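Local coordinates for protein putative sulfatase yidJ (Bacteroides fragilis, PDB 2QZU) that probably hydrolyses sulfate esters as a metal-dependent arylsulfatase of the alkaline phosphatase-like superfamily, at residues N229-G234 / R277-C282; M318-N323 / Y330-R335; P353-F358 / G415-R420; Y401-F406 / T411-L416. All coordinates share one frame; numbering follows the deposited sequence.

Contact 1: residues N229-G234 / R277-C282; sequences NPPHTG and RNYYAC
P231 packs against Y279 and C282, joining the loop that leaves strand 222-228 of the central mixed sheet to helix 267-299 in this alkaline phosphatase-like fold. The loop bends in a type VI turn: the peptide bond between P230 and P231 is cis, and H232 N donates to N229 O over 2.9 Å. The bend turns CB of P231 toward the helix, between two side chains one helical turn apart. C282 meets it with its methylene rather than its sulfur, CB lying 3.8 Å from P231 CB. A looser touch of 4.2 Å joins the same C282 CB to P230 CB, so both prolines lean on this one carbon. Further along the helix, I283 touches P231 and V286 touches P230, extending the apolar patch. On the other flank stands the Y279 ring, which P231 approaches obliquely. With its CG anti to the backbone N (chi1 -176°), the tyrosine reaches from the helix to the loop although its CB does not point there. Its polar end is tied into a further loop, where OH bonds with Q37 O and R39 N, which probably limits the swing of the ring. All four touching residues are buried, and the packing is tightest where P231 CB comes to 3.4 Å from Y279 CE1.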
# COMPACT_ATOMS: atom_id res chain seq x y z
N ASN A 229 -0.37 6.06 -16.24
CA ASN A 229 -1.15 5.72 -15.05
C ASN A 229 -1.12 6.82 -13.98
O ASN A 229 -2.18 7.29 -13.56
CB ASN A 229 -0.68 4.38 -14.48
CG ASN A 229 -1.78 3.64 -13.75
OD1 ASN A 229 -2.54 4.23 -12.99
ND2 ASN A 229 -1.89 2.34 -14.00
N PRO A 230 0.07 7.23 -13.52
CA PRO A 230 0.06 8.30 -12.51
C PRO A 230 -0.63 9.51 -13.16
O PRO A 230 -0.57 9.66 -14.37
CB PRO A 230 1.55 8.56 -12.27
CG PRO A 230 2.20 7.24 -12.59
CD PRO A 230 1.44 6.79 -13.82
N PRO A 231 -1.24 10.40 -12.36
CA PRO A 231 -1.35 10.44 -10.90
C PRO A 231 -2.39 9.53 -10.24
O PRO A 231 -2.88 9.84 -9.16
CB PRO A 231 -1.61 11.91 -10.62
CG PRO A 231 -2.48 12.29 -11.77
CD PRO A 231 -1.82 11.62 -12.95
N HIS A 232 -2.75 8.43 -10.90
CA HIS A 232 -3.70 7.48 -10.32
C HIS A 232 -3.00 6.86 -9.12
O HIS A 232 -1.77 6.85 -9.04
CB HIS A 232 -4.08 6.42 -11.36
CG HIS A 232 -5.01 5.37 -10.85
ND1 HIS A 232 -4.57 4.22 -10.23
CD2 HIS A 232 -6.36 5.28 -10.89
CE1 HIS A 232 -5.61 3.46 -9.92
NE2 HIS A 232 -6.71 4.08 -10.31
N THR A 233 -3.78 6.32 -8.18
CA THR A 233 -3.21 5.75 -6.96
C THR A 233 -1.98 4.93 -7.05
O THR A 233 -1.70 4.23 -8.03
CB THR A 233 -4.22 4.97 -6.13
OG1 THR A 233 -5.00 4.13 -6.98
CG2 THR A 233 -5.10 5.94 -5.33
N GLY A 234 -1.31 4.96 -5.90
CA GLY A 234 -0.03 4.37 -5.72
C GLY A 234 0.58 5.75 -5.80
O GLY A 234 1.55 5.97 -6.51
N ARG A 277 0.57 16.04 -1.41
CA ARG A 277 1.97 16.23 -1.80
C ARG A 277 2.42 15.23 -2.85
O ARG A 277 3.03 15.60 -3.86
CB ARG A 277 2.91 16.12 -0.59
CG ARG A 277 2.96 17.36 0.28
CD ARG A 277 4.09 17.27 1.30
NE ARG A 277 4.11 18.45 2.16
CZ ARG A 277 5.00 18.66 3.13
NH1 ARG A 277 5.95 17.76 3.37
NH2 ARG A 277 4.93 19.76 3.87
N ASN A 278 2.12 13.95 -2.62
CA ASN A 278 2.52 12.92 -3.56
C ASN A 278 1.70 12.99 -4.85
O ASN A 278 2.19 12.60 -5.91
CB ASN A 278 2.42 11.54 -2.91
CG ASN A 278 3.61 11.24 -2.01
OD1 ASN A 278 3.54 10.38 -1.13
ND2 ASN A 278 4.71 11.94 -2.24
N TYR A 279 0.48 13.50 -4.75
CA TYR A 279 -0.36 13.64 -5.94
C TYR A 279 0.33 14.67 -6.85
O TYR A 279 0.48 14.45 -8.06
CB TYR A 279 -1.76 14.14 -5.57
CG TYR A 279 -2.72 14.23 -6.74
CD1 TYR A 279 -3.12 13.08 -7.43
CD2 TYR A 279 -3.23 15.45 -7.16
CE1 TYR A 279 -4.02 13.16 -8.51
CE2 TYR A 279 -4.12 15.55 -8.23
CZ TYR A 279 -4.51 14.39 -8.89
OH TYR A 279 -5.40 14.49 -9.94
N TYR A 280 0.76 15.79 -6.27
CA TYR A 280 1.44 16.81 -7.05
C TYR A 280 2.77 16.28 -7.59
O TYR A 280 3.16 16.61 -8.71
CB TYR A 280 1.68 18.08 -6.23
CG TYR A 280 0.45 18.93 -5.94
CD1 TYR A 280 -0.72 18.79 -6.70
CD2 TYR A 280 0.47 19.90 -4.93
CE1 TYR A 280 -1.83 19.61 -6.45
CE2 TYR A 280 -0.62 20.71 -4.69
CZ TYR A 280 -1.77 20.56 -5.45
OH TYR A 280 -2.85 21.37 -5.20
N ALA A 281 3.47 15.46 -6.80
CA ALA A 281 4.75 14.90 -7.22
C ALA A 281 4.54 14.06 -8.48
O ALA A 281 5.31 14.16 -9.44
CB ALA A 281 5.35 14.02 -6.10
N CYS A 282 3.48 13.26 -8.48
CA CYS A 282 3.16 12.42 -9.64
C CYS A 282 2.89 13.28 -10.86
O CYS A 282 3.38 12.99 -11.95
CB CYS A 282 1.92 11.56 -9.35
SG CYS A 282 2.21 10.12 -8.28

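Contact 2: residues M318-N323 / Y330-R335; sequences MGAHEN and YEESMR
The two backbones keep well apart, with 7.9 Å between A320 CA and E332 CA and 8.2 Å between H321 CA and Y330 CA, so side chains alone bridge the gap. A type I' beta turn, A320 to N323, faces the start of helix 331-334, and a face-to-face aromatic stack joins them. The turn lies at the surface of the sulfatase fold, in the loop between strand 306-311 and that helix. H321 and E322 both take positive phi, and N323 N closes the turn on A320 O at 3.1 Å; Y330 occupies the N-cap position. The imidazole of H321 lies flat over one face of the Y330 ring, the centroids 3.6 Å apart and the planes only 1° from parallel. H321 CB joins in from above the same phenol face, a CH-pi contact 3.9 Å from the Y330 ring centroid. Each ring leaves its own backbone with CG anti to the carbonyl carbon, and the two meet midway between the chains. At the edge of the imidazole lies the carboxylate of E332, its plane 12° from that of the ring. The orientation of the imidazole is uncertain, so the very short approach of the carboxylate to its edge is doubtful. E332 reaches this place by a folded chain: CG sits between the backbone N and the carbonyl carbon (chi1 66°), and the chain bends again at chi2. The carboxylate also borders the base of the turn, E332 OE2 lying 3.5 Å from A320 CB.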
# COMPACT_ATOMS: atom_id res chain seq x y z
N MSE A 318 -10.44 12.70 -3.45
CA MSE A 318 -9.35 12.59 -2.47
C MSE A 318 -9.72 13.17 -1.10
O MSE A 318 -8.91 13.82 -0.44
CB MSE A 318 -8.10 13.30 -3.02
CG MSE A 318 -6.78 12.84 -2.40
SE MSE A 318 -5.22 13.73 -3.18
CE MSE A 318 -5.11 15.23 -1.98
N GLY A 319 -10.95 12.91 -0.67
CA GLY A 319 -11.39 13.41 0.63
C GLY A 319 -12.41 14.53 0.52
O GLY A 319 -13.23 14.71 1.42
N ALA A 320 -12.36 15.30 -0.56
CA ALA A 320 -13.30 16.39 -0.75
C ALA A 320 -14.71 15.80 -0.82
O ALA A 320 -14.92 14.74 -1.43
CB ALA A 320 -12.98 17.15 -2.03
N HIS A 321 -15.66 16.49 -0.20
CA HIS A 321 -17.05 16.05 -0.15
C HIS A 321 -17.20 14.69 0.51
O HIS A 321 -18.16 13.96 0.26
CB HIS A 321 -17.65 16.04 -1.57
CG HIS A 321 -17.88 17.40 -2.14
ND1 HIS A 321 -18.82 18.27 -1.62
CD2 HIS A 321 -17.27 18.07 -3.15
CE1 HIS A 321 -18.77 19.42 -2.28
NE2 HIS A 321 -17.84 19.32 -3.21
N GLU A 322 -16.24 14.36 1.38
CA GLU A 322 -16.24 13.10 2.11
C GLU A 322 -16.12 11.88 1.19
O GLU A 322 -16.48 10.77 1.57
CB GLU A 322 -17.51 12.96 2.96
CG GLU A 322 -17.75 14.08 3.96
CD GLU A 322 -16.70 14.16 5.05
OE1 GLU A 322 -15.94 13.18 5.23
OE2 GLU A 322 -16.63 15.20 5.74
N ASN A 323 -15.62 12.11 -0.03
CA ASN A 323 -15.44 11.04 -1.01
C ASN A 323 -13.95 10.81 -1.25
O ASN A 323 -13.20 11.76 -1.52
CB ASN A 323 -16.10 11.40 -2.35
CG ASN A 323 -17.60 11.22 -2.33
OD1 ASN A 323 -18.32 11.95 -1.64
ND2 ASN A 323 -18.08 10.25 -3.09
N TYR A 330 -19.47 15.70 -8.58
CA TYR A 330 -18.74 16.86 -8.09
C TYR A 330 -17.65 17.32 -9.06
O TYR A 330 -17.02 16.50 -9.74
CB TYR A 330 -18.12 16.56 -6.72
CG TYR A 330 -19.15 16.44 -5.61
CD1 TYR A 330 -19.98 17.52 -5.29
CD2 TYR A 330 -19.28 15.27 -4.87
CE1 TYR A 330 -20.92 17.43 -4.27
CE2 TYR A 330 -20.22 15.16 -3.84
CZ TYR A 330 -21.04 16.25 -3.55
OH TYR A 330 -21.98 16.16 -2.54
N GLU A 331 -17.43 18.63 -9.11
CA GLU A 331 -16.43 19.22 -9.99
C GLU A 331 -15.03 18.59 -9.92
O GLU A 331 -14.40 18.37 -10.95
CB GLU A 331 -16.30 20.72 -9.72
CG GLU A 331 -17.46 21.57 -10.20
CD GLU A 331 -17.63 21.52 -11.70
OE1 GLU A 331 -18.49 20.76 -12.18
OE2 GLU A 331 -16.88 22.24 -12.40
N GLU A 332 -14.54 18.32 -8.71
CA GLU A 332 -13.20 17.75 -8.58
C GLU A 332 -13.08 16.37 -9.24
O GLU A 332 -11.99 15.91 -9.55
CB GLU A 332 -12.78 17.64 -7.10
CG GLU A 332 -13.61 16.66 -6.29
CD GLU A 332 -14.82 17.30 -5.64
OE1 GLU A 332 -15.28 18.36 -6.11
OE2 GLU A 332 -15.33 16.73 -4.65
N SER A 333 -14.23 15.74 -9.45
CA SER A 333 -14.31 14.43 -10.08
C SER A 333 -14.50 14.54 -11.60
O SER A 333 -13.83 13.85 -12.38
CB SER A 333 -15.47 13.64 -9.46
OG SER A 333 -15.73 12.44 -10.18
N MSE A 334 -15.41 15.42 -12.02
CA MSE A 334 -15.70 15.61 -13.44
C MSE A 334 -14.68 16.43 -14.24
O MSE A 334 -14.41 16.13 -15.40
CB MSE A 334 -17.08 16.27 -13.62
CG MSE A 334 -18.27 15.42 -13.15
SE MSE A 334 -19.98 16.25 -13.64
CE MSE A 334 -19.93 15.87 -15.54
N ARG A 335 -14.11 17.47 -13.63
CA ARG A 335 -13.16 18.33 -14.33
C ARG A 335 -11.84 17.65 -14.68
O ARG A 335 -11.18 17.06 -13.82
CB ARG A 335 -12.91 19.61 -13.52
CG ARG A 335 -14.03 20.63 -13.65
CD ARG A 335 -13.80 21.54 -14.85
NE ARG A 335 -12.56 22.29 -14.68
CZ ARG A 335 -11.46 22.12 -15.41
NH1 ARG A 335 -10.38 22.85 -15.15
NH2 ARG A 335 -11.44 21.26 -16.42

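Contact 3: residues P353-F358 / G415-R420; sequences PLMIAF and GLRTDR
An inverse gamma turn centred on M355, a selenomethionine, pushes its side chain out of the loop after strand 349-352 and against R417 and the end of strand 412-417. The turn is closed by a weak bond from I356 N to L354 O, and M355 O is held from outside by Q399 NE2. M355 lies buried between a guanidinium group and a peptide. Its SE sits 3.3 Å from R417 O and 3.4 Å from R417 NH1, touching the same arginine at its backbone and at the end of its side chain. Toward the guanidinium it lies at the edge, in the plane of the group, not over a face. R417 is fully extended from CG to NE, and the turn at its last torsion (chi4 -72°) presents that edge to the selenium. The other terminal nitrogen, NH2, forms a salt bridge with E331 of helix 331-334. The M355 contact joins the large domain to the small antiparallel sheet that follows it in the sulfatase fold, at the tight link between strands 412-417 and 421-428. M355 bends at chi3 (-60°), which lays its methyl along the chain past the strand end: M355 CE is 3.3 Å from T418 C and 3.4 Å from D419 N. That link is shaped by an ST turn, in which T418 OG1 accepts R420 N at 3.0 Å with a fairly straight bond of 162°; the same oxygen also bonds with Y421 N.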
# COMPACT_ATOMS: atom_id res chain seq x y z
N PRO A 353 -13.44 28.69 -22.83
CA PRO A 353 -14.46 28.18 -21.92
C PRO A 353 -15.33 27.04 -22.46
O PRO A 353 -16.23 26.57 -21.77
CB PRO A 353 -15.29 29.42 -21.62
CG PRO A 353 -15.29 30.12 -22.94
CD PRO A 353 -13.83 30.01 -23.37
N LEU A 354 -15.05 26.59 -23.68
CA LEU A 354 -15.83 25.51 -24.30
C LEU A 354 -15.92 24.29 -23.38
O LEU A 354 -14.90 23.76 -22.95
CB LEU A 354 -15.18 25.08 -25.61
CG LEU A 354 -15.93 23.99 -26.38
CD1 LEU A 354 -17.23 24.57 -26.94
CD2 LEU A 354 -15.06 23.45 -27.50
N MSE A 355 -17.14 23.83 -23.09
CA MSE A 355 -17.30 22.68 -22.21
C MSE A 355 -17.16 21.36 -22.97
O MSE A 355 -18.08 20.54 -23.00
CB MSE A 355 -18.67 22.72 -21.51
CG MSE A 355 -18.70 21.87 -20.25
SE MSE A 355 -20.48 21.48 -19.63
CE MSE A 355 -21.09 23.31 -19.34
N ILE A 356 -16.00 21.17 -23.57
CA ILE A 356 -15.73 19.95 -24.32
C ILE A 356 -15.58 18.78 -23.35
O ILE A 356 -15.10 18.96 -22.22
CB ILE A 356 -14.43 20.11 -25.17
CG1 ILE A 356 -14.13 18.81 -25.93
CG2 ILE A 356 -13.26 20.49 -24.28
CD1 ILE A 356 -13.04 18.98 -26.98
N ALA A 357 -16.03 17.60 -23.76
CA ALA A 357 -15.94 16.43 -22.91
C ALA A 357 -14.96 15.42 -23.47
O ALA A 357 -14.71 15.37 -24.67
CB ALA A 357 -17.31 15.78 -22.75
N PHE A 358 -14.41 14.61 -22.58
CA PHE A 358 -13.46 13.56 -22.93
C PHE A 358 -14.00 12.74 -24.11
O PHE A 358 -13.28 12.45 -25.06
CB PHE A 358 -13.25 12.66 -21.71
CG PHE A 358 -12.18 11.61 -21.87
CD1 PHE A 358 -10.85 11.97 -22.07
CD2 PHE A 358 -12.50 10.26 -21.73
CE1 PHE A 358 -9.85 11.00 -22.13
CE2 PHE A 358 -11.51 9.28 -21.79
CZ PHE A 358 -10.18 9.65 -21.99
N GLY A 415 -27.60 13.01 -15.25
CA GLY A 415 -27.61 14.42 -14.95
C GLY A 415 -27.15 15.29 -16.10
O GLY A 415 -26.86 14.80 -17.19
N LEU A 416 -27.08 16.59 -15.83
CA LEU A 416 -26.64 17.57 -16.81
C LEU A 416 -25.76 18.60 -16.13
O LEU A 416 -25.95 18.92 -14.95
CB LEU A 416 -27.85 18.27 -17.42
CG LEU A 416 -28.87 17.46 -18.22
CD1 LEU A 416 -30.08 18.35 -18.52
CD2 LEU A 416 -28.24 16.95 -19.50
N ARG A 417 -24.77 19.11 -16.86
CA ARG A 417 -23.88 20.14 -16.34
C ARG A 417 -23.93 21.31 -17.30
O ARG A 417 -23.52 21.18 -18.46
CB ARG A 417 -22.44 19.62 -16.22
CG ARG A 417 -21.44 20.65 -15.64
CD ARG A 417 -20.03 20.07 -15.55
NE ARG A 417 -19.06 21.00 -14.95
CZ ARG A 417 -18.59 22.09 -15.54
NH1 ARG A 417 -18.99 22.42 -16.76
NH2 ARG A 417 -17.71 22.86 -14.92
N THR A 418 -24.48 22.44 -16.85
CA THR A 418 -24.53 23.62 -17.70
C THR A 418 -23.38 24.50 -17.24
O THR A 418 -22.69 24.17 -16.27
CB THR A 418 -25.85 24.41 -17.55
OG1 THR A 418 -25.80 25.19 -16.35
CG2 THR A 418 -27.03 23.45 -17.48
N ASP A 419 -23.16 25.63 -17.91
CA ASP A 419 -22.08 26.52 -17.52
C ASP A 419 -22.26 27.10 -16.13
O ASP A 419 -21.36 27.74 -15.60
CB ASP A 419 -21.91 27.66 -18.54
CG ASP A 419 -23.21 28.40 -18.80
OD1 ASP A 419 -24.03 28.53 -17.87
OD2 ASP A 419 -23.40 28.87 -19.94
N ARG A 420 -23.43 26.87 -15.52
CA ARG A 420 -23.70 27.39 -14.18
C ARG A 420 -24.20 26.35 -13.19
O ARG A 420 -23.82 26.38 -12.01
CB ARG A 420 -24.72 28.53 -14.25
CG ARG A 420 -25.12 29.07 -12.88
CD ARG A 420 -26.16 30.17 -12.98
NE ARG A 420 -26.49 30.70 -11.65
CZ ARG A 420 -27.43 31.62 -11.42
NH1 ARG A 420 -28.13 32.12 -12.43
NH2 ARG A 420 -27.65 32.03 -10.19

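Contact 4: residues Y401-F406 / T411-L416; sequences YYFVKF and TGYRGL
Y413 O is gripped twice, by F403 N across the strands at 3.2 Å and by R414 NH1 of the next residue at 2.9 Å. The two donors come from opposite faces of the carbonyl plane, and the arginine N-H stands well above it, 58° out. R414 can do this because its chain bends at chi2 (-63°) and folds back along its own strand. Its CD and NE then run past the Y402 ring, with Y402 CD1 3.5 Å from R414 CD and the guanidinium turned 54° from the ring. V404 CG2 covers one face of the guanidinium, while a salt bridge from NE to D474 ties the charge to the C-terminal end of the chain. On the other face of the sheet the Y401 ring reaches diagonally to the neighbouring strand, Y401 CE2 meeting Y413 CB at 3.6 Å. F403 CB lies in the plane of the Y413 ring, at its edge, 3.8 Å from Y413 CD2. Between the faces runs a regular ladder: Y401 with G415 and F403 with Y413 are hydrogen-bonded pairs, Y402 with R414 and V404 with G412 non-hydrogen-bonded ones. Y413 N returns the bond to F403 O at 2.9 Å, and a water donates to both Y401 O and G415 O. Toward the loop the last rung, K405 N to T411 O, stretches to 3.3 Å, with the two side chains lying side by side beyond it. This is an antiparallel beta hairpin, the first two strands of the four-stranded antiparallel sheet in the C-terminal part of the sulfatase fold.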
# COMPACT_ATOMS: atom_id res chain seq x y z
N TYR A 401 -24.16 13.65 -17.30
CA TYR A 401 -23.44 13.01 -16.19
C TYR A 401 -24.02 11.61 -16.07
O TYR A 401 -25.23 11.42 -16.21
CB TYR A 401 -23.66 13.73 -14.86
CG TYR A 401 -23.19 12.89 -13.69
CD1 TYR A 401 -21.83 12.62 -13.50
CD2 TYR A 401 -24.10 12.29 -12.83
CE1 TYR A 401 -21.40 11.76 -12.49
CE2 TYR A 401 -23.68 11.43 -11.81
CZ TYR A 401 -22.33 11.17 -11.65
OH TYR A 401 -21.91 10.31 -10.66
N TYR A 402 -23.17 10.63 -15.79
CA TYR A 402 -23.62 9.24 -15.69
C TYR A 402 -23.06 8.42 -14.55
O TYR A 402 -21.92 8.60 -14.12
CB TYR A 402 -23.26 8.45 -16.95
CG TYR A 402 -23.93 8.88 -18.22
CD1 TYR A 402 -25.17 8.36 -18.58
CD2 TYR A 402 -23.33 9.81 -19.07
CE1 TYR A 402 -25.80 8.76 -19.76
CE2 TYR A 402 -23.94 10.22 -20.24
CZ TYR A 402 -25.18 9.69 -20.57
OH TYR A 402 -25.81 10.11 -21.72
N PHE A 403 -23.89 7.49 -14.09
CA PHE A 403 -23.52 6.46 -13.14
C PHE A 403 -24.53 5.37 -13.47
O PHE A 403 -25.73 5.56 -13.33
CB PHE A 403 -23.68 6.79 -11.66
CG PHE A 403 -23.42 5.59 -10.79
CD1 PHE A 403 -22.14 5.03 -10.75
CD2 PHE A 403 -24.46 4.93 -10.16
CE1 PHE A 403 -21.91 3.81 -10.10
CE2 PHE A 403 -24.25 3.72 -9.50
CZ PHE A 403 -22.97 3.16 -9.47
N VAL A 404 -24.02 4.24 -13.95
CA VAL A 404 -24.87 3.11 -14.31
C VAL A 404 -24.49 1.91 -13.47
O VAL A 404 -23.32 1.53 -13.41
CB VAL A 404 -24.69 2.74 -15.81
CG1 VAL A 404 -25.62 1.58 -16.17
CG2 VAL A 404 -24.97 3.94 -16.69
N LYS A 405 -25.48 1.31 -12.80
CA LYS A 405 -25.20 0.13 -11.99
C LYS A 405 -25.07 -0.98 -13.04
O LYS A 405 -26.04 -1.31 -13.72
CB LYS A 405 -26.35 -0.16 -11.03
CG LYS A 405 -26.03 -1.24 -10.01
CD LYS A 405 -27.10 -1.34 -8.93
CE LYS A 405 -26.77 -2.45 -7.93
NZ LYS A 405 -27.76 -2.49 -6.82
N PHE A 406 -23.87 -1.54 -13.16
CA PHE A 406 -23.61 -2.56 -14.18
C PHE A 406 -24.56 -3.75 -14.22
O PHE A 406 -24.85 -4.26 -15.31
CB PHE A 406 -22.17 -3.07 -14.09
CG PHE A 406 -21.88 -3.88 -12.86
CD1 PHE A 406 -21.61 -3.26 -11.65
CD2 PHE A 406 -21.88 -5.27 -12.92
CE1 PHE A 406 -21.35 -4.01 -10.51
CE2 PHE A 406 -21.61 -6.03 -11.79
CZ PHE A 406 -21.35 -5.40 -10.58
N THR A 411 -31.04 1.32 -12.08
CA THR A 411 -30.55 2.01 -10.89
C THR A 411 -29.33 2.83 -11.26
O THR A 411 -28.46 2.36 -12.00
CB THR A 411 -30.16 1.00 -9.78
OG1 THR A 411 -31.34 0.32 -9.33
CG2 THR A 411 -29.52 1.71 -8.60
N GLY A 412 -29.26 4.06 -10.75
CA GLY A 412 -28.13 4.90 -11.05
C GLY A 412 -28.47 6.38 -11.12
O GLY A 412 -29.54 6.81 -10.69
N TYR A 413 -27.54 7.15 -11.68
CA TYR A 413 -27.70 8.59 -11.82
C TYR A 413 -27.67 9.02 -13.27
O TYR A 413 -26.99 8.41 -14.10
CB TYR A 413 -26.53 9.34 -11.16
CG TYR A 413 -26.51 9.41 -9.66
CD1 TYR A 413 -27.30 10.34 -8.97
CD2 TYR A 413 -25.66 8.59 -8.92
CE1 TYR A 413 -27.21 10.46 -7.58
CE2 TYR A 413 -25.57 8.70 -7.54
CZ TYR A 413 -26.35 9.64 -6.88
OH TYR A 413 -26.27 9.74 -5.51
N ARG A 414 -28.38 10.10 -13.57
CA ARG A 414 -28.34 10.72 -14.89
C ARG A 414 -28.40 12.21 -14.55
O ARG A 414 -29.13 12.62 -13.65
CB ARG A 414 -29.52 10.33 -15.77
CG ARG A 414 -29.50 8.88 -16.22
CD ARG A 414 -28.29 8.54 -17.10
NE ARG A 414 -28.44 7.20 -17.65
CZ ARG A 414 -28.33 6.07 -16.94
NH1 ARG A 414 -28.05 6.13 -15.64
NH2 ARG A 414 -28.54 4.90 -17.52
N GLY A 415 -27.60 13.01 -15.25
CA GLY A 415 -27.61 14.42 -14.95
C GLY A 415 -27.15 15.29 -16.10
O GLY A 415 -26.86 14.80 -17.19
N LEU A 416 -27.08 16.59 -15.83
CA LEU A 416 -26.64 17.57 -16.81
C LEU A 416 -25.76 18.60 -16.13
O LEU A 416 -25.95 18.92 -14.95
CB LEU A 416 -27.85 18.27 -17.42
CG LEU A 416 -28.87 17.46 -18.22
CD1 LEU A 416 -30.08 18.35 -18.52
CD2 LEU A 416 -28.24 16.95 -19.50
O HOH W 1 -27.26 11.96 -18.45
O HOH W 2 -30.85 -1.45 -7.36

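Contacts 1 and 4 are buried, contact 3 partly so, and contact 2 lies at the surface. The chemistry differs with place: contact 1 is apolar packing of a loop on a helix, contact 2 a stack of partly exposed rings, contact 3 a buried selenium wedged between an arginine and a strand end, and contact 4 a backbone ladder with a buried arginine along one face. Contacts 3 and 4 share G415 and L416 on strand 412-417. Contact 2 is joined to contact 3 through an ion pair, and to contact 4 by M334 against Y401. Contact 1 touches contact 2 where Y279 packs on M318. The second subunit reaches contacts 1 and 4, whose centres lie about 27 Å apart.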